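PDB 3P4G: antifreeze protein from Marinomonas primoryensis, which probably binds ice through anchored clathrate waters, acting as a hyperactive calcium-dependent antifreeze protein folded as a right-handed beta-helix. Local coordinates for residues A41-S47 / S60-E66; A48-V52 / A75-M79; N83-Y87 / D103-I107. All coordinates share one frame; numbering follows the deposited sequence.

Three contacts join successive coils near the N-terminal end of the beta-helix. From the N terminus, the chain runs through 41-47 and directly into 48-52. It then closes interaction 1 at 60-66 and interaction 2 at 75-79. The first two contacts therefore cross, since their segments alternate along the chain. Interaction 3 follows in series: 83-87 begins just after 75-79, and its loop closes at 103-107. Interactions 1 and 3 stack strands of the same face of the beta-helix, where strands 58-61 and 85-88 are neighbours. Interaction 2 belongs to the other face. Ile61, Leu77 and Leu86 meet in the core, and interactions 2 and 3 share one calcium ion.

Interaction 1. Residues A41-S47 / S60-E66; sequences AVTGNVS and SIDGNVE
Val46 packs against Ile61 where two coils of the right-handed beta-helix lie one on the other. Each segment is the end of a strand followed by the turn that leads out of it. The tight part is this inner side. Val46 CG2 reaches Ile61 CD1 at 3.7 Å, and the two side chains cross at about a right angle. Val42 CB adds a looser touch on Ile61 CG1. Tyr28 covers Val42 and Val46. Leu77 and Leu86 close over Ile61.

Strands 39-42 and 58-61 pair in parallel, with Val42 N bonded to Ser60 O and Val42 O to Asp62 N. The pairing weakens through the turn, where the bond from Gly63 N to Gly44 O is weak. It recovers at Val46, whose N donates to Asn64 O at 2.9 Å and whose O accepts Glu66 N.

The outer side is looser and more polar. Thr43 and Asp62 cross obliquely, and Thr43 CB and Asp62 OD2 stay 3.9 Å apart. A water joins them, donating to Thr43 O and to Asp62 OD2. Thr43 OG1 turns instead to Asp26 of the preceding coil. At the far end, Glu66 runs out extended beyond CG and lays its carboxylate beside Ser47 and Asn45. Glu66 OE2 lies 3.4 Å from Asn45 CB, with the amide and carboxylate planes 37° apart. Asn64 OD1 is taken by Asp91 N of the next coil.

The Asn45 amide fills in for the backbone in the turn. Its CG stands beside its own backbone N (chi1 -59°), which brings the amide oxygen over the next coil. There Asn45 OD1 accepts Asn64 N at 2.8 Å, in the amide plane and on a lone pair, with 162° at the hydrogen.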
loop_
_atom_site.group_PDB
_atom_site.type_symbol
_atom_site.label_atom_id
_atom_site.label_comp_id
_atom_site.label_asym_id
_atom_site.label_seq_id
_atom_site.Cartn_x
_atom_site.Cartn_y
_atom_site.Cartn_z
ATOM N N ALA A 41 -18.549 17.112 20.203
ATOM C CA ALA A 41 -18.997 17.665 18.939
ATOM C C ALA A 41 -18.388 19.037 18.791
ATOM O O ALA A 41 -18.669 19.922 19.620
ATOM C CB ALA A 41 -20.564 17.791 18.932
ATOM N N VAL A 42 -17.563 19.218 17.771
ATOM C CA VAL A 42 -16.923 20.515 17.461
ATOM C C VAL A 42 -17.416 21.002 16.080
ATOM O O VAL A 42 -17.151 20.377 15.053
ATOM C CB VAL A 42 -15.354 20.394 17.478
ATOM C CG1 VAL A 42 -14.693 21.754 17.153
ATOM C CG2 VAL A 42 -14.869 19.819 18.831
ATOM N N THR A 43 -18.172 22.104 16.039
ATOM C CA THR A 43 -18.694 22.591 14.752
ATOM C C THR A 43 -17.632 23.404 13.995
ATOM O O THR A 43 -17.749 23.583 12.780
ATOM C CB THR A 43 -19.961 23.476 14.899
ATOM O OG1 THR A 43 -19.658 24.558 15.764
ATOM C CG2 THR A 43 -21.120 22.705 15.495
ATOM N N GLY A 44 -16.604 23.894 14.695
ATOM C CA GLY A 44 -15.519 24.645 14.058
ATOM C C GLY A 44 -14.173 23.936 14.091
ATOM O O GLY A 44 -14.105 22.712 13.961
ATOM N N ASN A 45 -13.102 24.685 14.308
ATOM C CA ASN A 45 -11.756 24.091 14.294
ATOM C C ASN A 45 -11.307 23.625 15.704
ATOM O O ASN A 45 -11.833 24.095 16.756
ATOM C CB ASN A 45 -10.765 25.067 13.664
ATOM C CG ASN A 45 -11.145 25.452 12.220
ATOM O OD1 ASN A 45 -11.395 24.588 11.389
ATOM N ND2 ASN A 45 -11.179 26.754 11.925
ATOM N N VAL A 46 -10.364 22.680 15.705
ATOM C CA VAL A 46 -9.636 22.294 16.898
ATOM C C VAL A 46 -8.301 23.057 16.969
ATOM O O VAL A 46 -7.401 22.819 16.173
ATOM C CB VAL A 46 -9.444 20.755 16.953
ATOM C CG1 VAL A 46 -8.436 20.320 18.043
ATOM C CG2 VAL A 46 -10.797 20.069 17.151
ATOM N N SER A 47 -8.165 23.964 17.948
ATOM C CA SER A 47 -6.979 24.794 18.058
ATOM C C SER A 47 -6.276 24.595 19.367
ATOM O O SER A 47 -5.427 25.410 19.713
ATOM C CB SER A 47 -7.341 26.276 17.912
ATOM O OG SER A 47 -8.092 26.474 16.732
ATOM N N SER A 60 -16.280 14.312 16.882
ATOM C CA SER A 60 -16.724 14.725 15.554
ATOM C C SER A 60 -16.415 16.195 15.423
ATOM O O SER A 60 -16.832 17.006 16.250
ATOM C CB SER A 60 -18.223 14.485 15.368
ATOM O OG SER A 60 -18.564 13.144 15.654
ATOM N N ILE A 61 -15.668 16.519 14.389
ATOM C CA ILE A 61 -15.115 17.872 14.149
ATOM C C ILE A 61 -15.507 18.256 12.726
ATOM O O ILE A 61 -15.185 17.540 11.767
ATOM C CB ILE A 61 -13.522 17.840 14.312
ATOM C CG1 ILE A 61 -13.108 17.501 15.759
ATOM C CG2 ILE A 61 -12.827 19.149 13.847
ATOM C CD1 ILE A 61 -11.788 16.754 15.895
ATOM N N ASP A 62 -16.231 19.364 12.559
ATOM C CA ASP A 62 -16.648 19.758 11.218
ATOM C C ASP A 62 -15.549 20.572 10.522
ATOM O O ASP A 62 -15.557 20.715 9.292
ATOM C CB ASP A 62 -17.898 20.610 11.303
ATOM C CG ASP A 62 -19.078 19.844 11.818
ATOM O OD1 ASP A 62 -19.132 18.607 11.603
ATOM O OD2 ASP A 62 -19.963 20.504 12.381
ATOM N N GLY A 63 -14.654 21.150 11.315
ATOM C CA GLY A 63 -13.527 21.939 10.791
ATOM C C GLY A 63 -12.241 21.142 10.681
ATOM O O GLY A 63 -12.267 19.928 10.384
ATOM N N ASN A 64 -11.123 21.805 10.985
ATOM C CA ASN A 64 -9.783 21.216 10.841
ATOM C C ASN A 64 -9.198 20.871 12.197
ATOM O O ASN A 64 -9.491 21.547 13.195
ATOM C CB ASN A 64 -8.831 22.233 10.177
ATOM C CG ASN A 64 -9.329 22.689 8.841
ATOM O OD1 ASN A 64 -9.758 21.872 8.027
ATOM N ND2 ASN A 64 -9.245 24.014 8.581
ATOM N N VAL A 65 -8.366 19.839 12.242
ATOM C CA VAL A 65 -7.465 19.665 13.374
ATOM C C VAL A 65 -6.223 20.477 13.025
ATOM O O VAL A 65 -5.456 20.134 12.084
ATOM C CB VAL A 65 -7.107 18.176 13.608
ATOM C CG1 VAL A 65 -6.083 18.028 14.767
ATOM C CG2 VAL A 65 -8.386 17.390 13.825
ATOM N N GLU A 66 -6.018 21.541 13.783
ATOM C CA GLU A 66 -4.968 22.495 13.442
ATOM C C GLU A 66 -3.561 22.052 13.907
ATOM O O GLU A 66 -3.413 21.162 14.754
ATOM C CB GLU A 66 -5.325 23.870 13.968
ATOM C CG GLU A 66 -6.528 24.494 13.236
ATOM C CD GLU A 66 -6.875 25.872 13.755
ATOM O OE1 GLU A 66 -6.251 26.359 14.732
ATOM O OE2 GLU A 66 -7.772 26.486 13.160
HETATM O O HOH W 1 -20.497 22.952 11.180
#

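Interaction 2. Residues A48-V52 / A75-M79; sequences ATLNV and AVLDM. With CA (calcium ion), chain E; CA (calcium ion), chain F.
Leu50 and Asn51 pair in parallel with Leu77 and Asp78, and three backbone bonds hold the register: Leu50 N to Val76 O, Asp78 N to Leu50 O, and Val52 N to Asp78 O at 3.0 Å. Leu50 and Leu77 point inward, side by side. Leu50 CD2 meets Leu77 CD1 at 3.8 Å. With CG anti to the backbone N (chi1 171°) and chi2 at 41°, Leu77 CD1 comes to 3.5 Å from Leu50 O. Further along, Val52 CG2 lies 4.1 Å from Met79 SD. The Met79 chain is bent at chi2 and chi3, which folds its sulfur end inward beside Val52. Val59 covers both residues.

This is one step of the second parallel face of the beta-helix, made of short strands that each lead into a calcium-binding turn. Val52 O binds one calcium ion at 2.3 Å, and Met79 O binds the next. Asp57 bridges the two ions, giving OD1 to the first and OD2 to the second.

On the outer face, Asn51 and Asp78 extend the same way. Their amide and carboxylate planes stack, 24° apart, with Asn51 ND2 3.6 Å from Asp78 OD2. Asn51 OD1 is also hydrogen-bonded to Leu53, and Asp78 OD1 to Gly80. These bonds to the following turns tie down both flat groups. One water spans the pair, donating to Asn51 OD1 at 2.8 Å and to Asp78 OD2.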
loop_
_atom_site.group_PDB
_atom_site.type_symbol
_atom_site.label_atom_id
_atom_site.label_comp_id
_atom_site.label_asym_id
_atom_site.label_seq_id
_atom_site.Cartn_x
_atom_site.Cartn_y
_atom_site.Cartn_z
ATOM N N ALA A 48 -6.607 23.519 20.087
ATOM C CA ALA A 48 -5.790 23.101 21.258
ATOM C C ALA A 48 -5.774 21.592 21.306
ATOM O O ALA A 48 -6.504 20.930 20.578
ATOM C CB ALA A 48 -6.365 23.635 22.571
ATOM N N THR A 49 -4.955 21.047 22.191
ATOM C CA THR A 49 -4.918 19.609 22.329
ATOM C C THR A 49 -6.301 19.113 22.812
ATOM O O THR A 49 -6.992 19.772 23.605
ATOM C CB THR A 49 -3.794 19.129 23.276
ATOM O OG1 THR A 49 -3.955 19.748 24.549
ATOM C CG2 THR A 49 -2.427 19.494 22.695
ATOM N N LEU A 50 -6.686 17.951 22.300
ATOM C CA LEU A 50 -7.967 17.334 22.600
ATOM C C LEU A 50 -7.641 15.879 22.925
ATOM O O LEU A 50 -7.155 15.129 22.087
ATOM C CB LEU A 50 -8.929 17.450 21.388
ATOM C CG LEU A 50 -10.426 17.257 21.655
ATOM C CD1 LEU A 50 -11.235 17.759 20.439
ATOM C CD2 LEU A 50 -10.706 15.782 21.944
ATOM N N ASN A 51 -7.912 15.490 24.153
ATOM C CA ASN A 51 -7.601 14.146 24.612
ATOM C C ASN A 51 -8.806 13.548 25.352
ATOM O O ASN A 51 -9.121 13.931 26.485
ATOM C CB ASN A 51 -6.365 14.229 25.528
ATOM C CG ASN A 51 -5.813 12.830 25.974
ATOM O OD1 ASN A 51 -6.444 11.791 25.810
ATOM N ND2 ASN A 51 -4.636 12.844 26.597
ATOM N N VAL A 52 -9.453 12.583 24.714
ATOM C CA VAL A 52 -10.651 12.027 25.323
ATOM C C VAL A 52 -10.373 10.845 26.252
ATOM O O VAL A 52 -11.307 10.313 26.882
ATOM C CB VAL A 52 -11.759 11.726 24.254
ATOM C CG1 VAL A 52 -12.452 13.054 23.798
ATOM C CG2 VAL A 52 -11.200 10.998 23.035
ATOM N N ALA A 75 0.804 14.034 20.247
ATOM C CA ALA A 75 -0.457 14.092 19.497
ATOM C C ALA A 75 -1.175 15.391 19.840
ATOM O O ALA A 75 -1.196 15.792 21.007
ATOM C CB ALA A 75 -1.379 12.875 19.892
ATOM N N VAL A 76 -1.767 16.043 18.847
ATOM C CA VAL A 76 -2.712 17.122 19.090
ATOM C C VAL A 76 -4.066 16.537 19.530
ATOM O O VAL A 76 -4.676 17.012 20.522
ATOM C CB VAL A 76 -2.863 17.998 17.835
ATOM C CG1 VAL A 76 -3.953 19.046 18.027
ATOM C CG2 VAL A 76 -1.470 18.670 17.517
ATOM N N LEU A 77 -4.491 15.492 18.836
ATOM C CA LEU A 77 -5.768 14.863 19.128
ATOM C C LEU A 77 -5.460 13.414 19.534
ATOM O O LEU A 77 -4.873 12.676 18.746
ATOM C CB LEU A 77 -6.646 14.945 17.877
ATOM C CG LEU A 77 -7.952 14.191 17.826
ATOM C CD1 LEU A 77 -8.765 14.205 19.062
ATOM C CD2 LEU A 77 -8.758 14.833 16.674
ATOM N N ASP A 78 -5.830 13.052 20.769
ATOM C CA ASP A 78 -5.555 11.710 21.307
ATOM C C ASP A 78 -6.879 11.054 21.719
ATOM O O ASP A 78 -7.627 11.610 22.559
ATOM C CB ASP A 78 -4.533 11.858 22.465
ATOM C CG ASP A 78 -4.109 10.548 23.088
ATOM O OD1 ASP A 78 -4.532 9.455 22.686
ATOM O OD2 ASP A 78 -3.321 10.620 24.064
ATOM N N MET A 79 -7.195 9.932 21.082
ATOM C CA MET A 79 -8.489 9.239 21.330
ATOM C C MET A 79 -8.321 8.355 22.577
ATOM O O MET A 79 -9.309 7.931 23.204
ATOM C CB MET A 79 -8.931 8.418 20.119
ATOM C CG MET A 79 -9.127 9.276 18.846
ATOM S SD MET A 79 -10.382 10.598 19.028
ATOM C CE MET A 79 -11.941 9.688 19.140
HETATM CA CA CA E . -13.177 9.316 27.710
HETATM CA CA CA F . -10.683 6.600 24.542
HETATM O O HOH W 2 -4.818 9.614 26.372
#

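Interaction 3. Residues N83-Y87 / D103-I107; sequences NDQLY and DEIYI. With CA (calcium ion), chain G; CA (calcium ion), chain F; CA (calcium ion), chain H.
Asp84 and Asp103 share a calcium ion. The calcium ion is bound by Asp84 OD2 at 2.3 Å and by Asp103 OD1 at 2.4 Å. The two oxygens are only 3.1 Å apart, and the metal between them accounts for their closeness. Each carboxylate also reaches a second calcium ion: Asp84 OD1 binds the preceding one and Asp103 OD2 the following one. The aspartates thus link the ions into a row. The backbone carbonyls of Gly80, Gly82 and Ala98 help complete the shared site.

Asp103 OD1 has a second task. It accepts Asp84 N at 2.9 Å, on its anti side and somewhat out of the carboxylate plane, with 156° at the hydrogen. In both aspartates CG stands beside the backbone N (chi1 -56° in Asp84), which turns the carboxylates to the metals. The bond from Glu104 N to Asp84 O starts the strand pairing that fixes these positions.

Leu86 N to Glu104 O and Tyr106 N to Leu86 O carry the ladder on. Outside, Tyr87 and Tyr106 point the same way. Their rings are near parallel, at 21°, but slid apart, with centroids 5.9 Å from each other. Tyr87 CE1 comes within 3.7 Å of Tyr106 CD2. Inside, Leu86 CD2 only grazes Ile105 CG2 at 4.3 Å.

The glycine-rich turn before Asp84, its calcium ions and the short strand after it are consistent with an RTX-like repeat. Strand 85-88 lies between 58-61 and 104-107, hydrogen-bonded to Val59 and Ile61 on the one edge. Leu86 and Ile105 face strand 96-97 across the core, where both touch Ile96.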
loop_
_atom_site.group_PDB
_atom_site.type_symbol
_atom_site.label_atom_id
_atom_site.label_comp_id
_atom_site.label_asym_id
_atom_site.label_seq_id
_atom_site.Cartn_x
_atom_site.Cartn_y
_atom_site.Cartn_z
ATOM N N ASN A 83 -11.930 1.717 22.457
ATOM C CA ASN A 83 -12.355 1.559 21.051
ATOM C C ASN A 83 -13.047 2.883 20.632
ATOM O O ASN A 83 -14.244 3.088 20.916
ATOM C CB ASN A 83 -13.375 0.404 20.946
ATOM C CG ASN A 83 -12.801 -0.951 21.349
ATOM O OD1 ASN A 83 -11.596 -1.246 21.207
ATOM N ND2 ASN A 83 -13.680 -1.803 21.866
ATOM N N ASP A 84 -12.284 3.793 20.025
ATOM C CA ASP A 84 -12.721 5.196 19.808
ATOM C C ASP A 84 -13.134 5.458 18.381
ATOM O O ASP A 84 -12.654 4.769 17.467
ATOM C CB ASP A 84 -11.607 6.146 20.210
ATOM C CG ASP A 84 -11.148 5.923 21.655
ATOM O OD1 ASP A 84 -11.920 6.183 22.630
ATOM O OD2 ASP A 84 -10.010 5.458 21.855
ATOM N N GLN A 85 -13.975 6.477 18.179
ATOM C CA GLN A 85 -14.505 6.738 16.823
ATOM C C GLN A 85 -14.344 8.219 16.552
ATOM O O GLN A 85 -14.849 9.056 17.333
ATOM C CB GLN A 85 -15.967 6.369 16.798
ATOM C CG GLN A 85 -16.574 6.382 15.384
ATOM C CD GLN A 85 -18.005 5.854 15.384
ATOM O OE1 GLN A 85 -18.338 4.943 16.138
ATOM N NE2 GLN A 85 -18.855 6.440 14.542
ATOM N N LEU A 86 -13.613 8.536 15.494
ATOM C CA LEU A 86 -13.293 9.927 15.139
ATOM C C LEU A 86 -13.796 10.282 13.777
ATOM O O LEU A 86 -13.646 9.503 12.815
ATOM C CB LEU A 86 -11.770 10.161 15.259
ATOM C CG LEU A 86 -11.248 11.486 14.674
ATOM C CD1 LEU A 86 -11.861 12.668 15.463
ATOM C CD2 LEU A 86 -9.709 11.498 14.781
ATOM N N TYR A 87 -14.445 11.456 13.676
ATOM C CA TYR A 87 -14.842 11.980 12.385
ATOM C C TYR A 87 -14.244 13.385 12.296
ATOM O O TYR A 87 -14.372 14.160 13.228
ATOM C CB TYR A 87 -16.358 12.060 12.304
ATOM C CG TYR A 87 -16.836 12.790 11.053
ATOM C CD1 TYR A 87 -16.857 12.147 9.818
ATOM C CD2 TYR A 87 -17.264 14.112 11.125
ATOM C CE1 TYR A 87 -17.289 12.828 8.673
ATOM C CE2 TYR A 87 -17.713 14.792 9.992
ATOM C CZ TYR A 87 -17.733 14.142 8.787
ATOM O OH TYR A 87 -18.146 14.810 7.650
ATOM N N ASP A 103 -9.880 1.114 16.898
ATOM C CA ASP A 103 -10.328 2.509 16.629
ATOM C C ASP A 103 -10.790 2.717 15.171
ATOM O O ASP A 103 -10.257 2.080 14.221
ATOM C CB ASP A 103 -9.171 3.457 16.923
ATOM C CG ASP A 103 -8.726 3.395 18.358
ATOM O OD1 ASP A 103 -9.501 3.755 19.270
ATOM O OD2 ASP A 103 -7.582 2.954 18.638
ATOM N N GLU A 104 -11.713 3.669 14.999
ATOM C CA GLU A 104 -12.327 3.934 13.698
ATOM C C GLU A 104 -12.111 5.415 13.442
ATOM O O GLU A 104 -12.547 6.240 14.242
ATOM C CB GLU A 104 -13.800 3.553 13.743
ATOM C CG GLU A 104 -14.504 3.848 12.459
ATOM C CD GLU A 104 -15.827 3.097 12.270
ATOM O OE1 GLU A 104 -16.204 2.180 13.034
ATOM O OE2 GLU A 104 -16.509 3.426 11.277
ATOM N N ILE A 105 -11.372 5.734 12.383
ATOM C CA ILE A 105 -11.046 7.163 12.032
ATOM C C ILE A 105 -11.590 7.454 10.616
ATOM O O ILE A 105 -11.387 6.664 9.676
ATOM C CB ILE A 105 -9.556 7.402 12.033
ATOM C CG1 ILE A 105 -8.984 7.295 13.458
ATOM C CG2 ILE A 105 -9.241 8.810 11.505
ATOM C CD1 ILE A 105 -7.438 7.385 13.481
ATOM N N TYR A 106 -12.298 8.583 10.465
ATOM C CA TYR A 106 -12.750 9.005 9.194
ATOM C C TYR A 106 -12.444 10.480 9.053
ATOM O O TYR A 106 -13.072 11.290 9.728
ATOM C CB TYR A 106 -14.281 8.823 9.106
ATOM C CG TYR A 106 -14.857 8.994 7.704
ATOM C CD1 TYR A 106 -15.153 7.893 6.913
ATOM C CD2 TYR A 106 -15.102 10.272 7.162
ATOM C CE1 TYR A 106 -15.707 8.042 5.650
ATOM C CE2 TYR A 106 -15.623 10.426 5.865
ATOM C CZ TYR A 106 -15.923 9.305 5.128
ATOM O OH TYR A 106 -16.442 9.447 3.837
ATOM N N ILE A 107 -11.511 10.798 8.167
ATOM C CA ILE A 107 -11.127 12.177 7.853
ATOM C C ILE A 107 -11.482 12.433 6.378
ATOM O O ILE A 107 -10.992 11.745 5.474
ATOM C CB ILE A 107 -9.616 12.345 8.061
ATOM C CG1 ILE A 107 -9.265 12.106 9.544
ATOM C CG2 ILE A 107 -9.164 13.687 7.510
ATOM C CD1 ILE A 107 -7.867 11.544 9.701
HETATM CA CA CA G . -8.239 4.054 21.244
HETATM CA CA CA F . -10.683 6.600 24.542
HETATM CA CA CA H . -5.846 1.492 18.001
#